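Local coordinates for protein tapirin (Caldicellulosiruptor kristjanssonii, PDB 6N2B) that probably binds cellulose through its beta-helical C-terminal domain, helping the extremely thermophilic bacterium adhere to cellulose, at residues I228-R233 against L248-P253. Sequence-based numbering, arbitrary orientation.
Sequences IYSGER and LICKGP
In Tyr229, chi1 of 168° turns CG away from the backbone N and leans the ring along the sheet toward Ile249, whose CG2 meets the ring edge in plane, 3.9 Å from Tyr229 CD1. Farther along that edge, Tyr229 CE1 lies 4.0 Å from Lys251 CG. On the other face, which Ser230 and Cys250 share, Ile228 CG2 packs against Leu248 CG at 4.0 Å. The strand segments run parallel (3° between axes, 4.7 Å apart), in register as neighbouring rungs of the beta-helix. Three backbone hydrogen bonds tie them: Ile249 N to Ile228 O, Ser230 N to Ile249 O (3.0 Å) and Lys251 N to Ser230 O (172°, nearly straight). The two segments then turn together, with Glu232 CA 3.7 Å from Gly252 CA; a CB on Gly252 would run into Glu232 O, 3.3 Å from Gly252 CA. Phe417 and Tyr210 stack with Tyr229, while Lys251 NZ is hydrogen-bonded to Ile412 O and Phe415 O. An alanine at Tyr229 would probably strip Ile249 CG2 and the Lys251 methylenes of their aromatic neighbour and take the ring from both Phe417 and Tyr210. Amides fix the rung register; aromatic and aliphatic contacts join this face to the segment around Phe417.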
# COMPACT_ATOMS: atom_id res chain seq x y z
N ILE A 228 4.65 -2.49 -1.88
CA ILE A 228 4.66 -1.71 -0.66
C ILE A 228 4.57 -2.69 0.49
O ILE A 228 3.73 -3.59 0.48
CB ILE A 228 3.48 -0.72 -0.62
CG1 ILE A 228 3.65 0.37 -1.68
CG2 ILE A 228 3.30 -0.12 0.75
CD1 ILE A 228 2.36 0.75 -2.34
N TYR A 229 5.45 -2.52 1.48
CA TYR A 229 5.45 -3.33 2.69
C TYR A 229 5.60 -2.42 3.88
O TYR A 229 6.39 -1.47 3.85
CB TYR A 229 6.60 -4.36 2.71
CG TYR A 229 6.76 -5.00 4.08
CD1 TYR A 229 5.88 -5.98 4.52
CD2 TYR A 229 7.77 -4.59 4.96
CE1 TYR A 229 6.00 -6.56 5.76
CE2 TYR A 229 7.89 -5.15 6.21
CZ TYR A 229 7.00 -6.14 6.60
OH TYR A 229 7.10 -6.73 7.85
N SER A 230 4.88 -2.74 4.95
CA SER A 230 5.13 -2.14 6.25
C SER A 230 4.99 -3.18 7.35
O SER A 230 4.07 -4.00 7.34
CB SER A 230 4.17 -1.00 6.56
OG SER A 230 3.91 -0.96 7.95
N GLY A 231 5.92 -3.13 8.31
CA GLY A 231 5.84 -3.98 9.48
C GLY A 231 4.88 -3.52 10.56
O GLY A 231 4.42 -4.34 11.35
N GLU A 232 4.57 -2.22 10.61
CA GLU A 232 3.60 -1.67 11.55
C GLU A 232 2.47 -0.95 10.83
O GLU A 232 1.88 -1.50 9.90
CB GLU A 232 4.29 -0.73 12.54
CG GLU A 232 5.40 -1.38 13.36
CD GLU A 232 4.89 -2.41 14.35
OE1 GLU A 232 3.79 -2.22 14.92
OE2 GLU A 232 5.60 -3.42 14.55
N ARG A 233 2.16 0.29 11.24
CA ARG A 233 1.02 1.02 10.69
C ARG A 233 1.34 1.70 9.37
O ARG A 233 2.45 2.20 9.16
CB ARG A 233 0.55 2.08 11.69
CG ARG A 233 -0.16 1.55 12.92
CD ARG A 233 -0.51 2.68 13.91
NE ARG A 233 -1.21 3.82 13.30
CZ ARG A 233 -0.62 4.96 12.91
NH1 ARG A 233 -1.35 5.94 12.38
NH2 ARG A 233 0.70 5.13 13.03
N LEU A 248 0.62 -4.89 -1.73
CA LEU A 248 0.67 -4.02 -0.56
C LEU A 248 0.49 -4.93 0.64
O LEU A 248 -0.63 -5.35 0.91
CB LEU A 248 -0.40 -2.94 -0.61
CG LEU A 248 -0.36 -1.81 0.44
CD1 LEU A 248 -1.27 -0.71 0.01
CD2 LEU A 248 -0.76 -2.25 1.84
N ILE A 249 1.57 -5.23 1.35
CA ILE A 249 1.51 -6.11 2.52
C ILE A 249 1.71 -5.27 3.78
O ILE A 249 2.74 -4.60 3.93
CB ILE A 249 2.56 -7.22 2.45
CG1 ILE A 249 2.27 -8.16 1.28
CG2 ILE A 249 2.62 -7.94 3.80
CD1 ILE A 249 3.38 -9.11 0.98
N CYS A 250 0.75 -5.33 4.69
CA CYS A 250 0.89 -4.65 5.97
C CYS A 250 0.78 -5.67 7.08
O CYS A 250 -0.27 -6.31 7.23
CB CYS A 250 -0.16 -3.56 6.16
SG CYS A 250 -0.06 -2.90 7.85
N LYS A 251 1.85 -5.83 7.85
CA LYS A 251 1.83 -6.82 8.92
C LYS A 251 1.62 -6.20 10.29
O LYS A 251 1.68 -6.91 11.30
CB LYS A 251 3.11 -7.65 8.85
CG LYS A 251 3.10 -8.54 7.60
CD LYS A 251 3.89 -9.83 7.78
CE LYS A 251 3.13 -10.93 8.51
NZ LYS A 251 3.81 -12.26 8.36
N GLY A 252 1.33 -4.89 10.36
CA GLY A 252 0.95 -4.22 11.58
C GLY A 252 -0.56 -4.09 11.79
O GLY A 252 -1.37 -4.66 11.05
N PRO A 253 -0.95 -3.32 12.81
CA PRO A 253 -2.35 -3.34 13.26
C PRO A 253 -3.36 -2.51 12.45
O PRO A 253 -4.56 -2.78 12.56
CB PRO A 253 -2.27 -2.81 14.71
CG PRO A 253 -0.99 -2.09 14.79
CD PRO A 253 -0.05 -2.77 13.84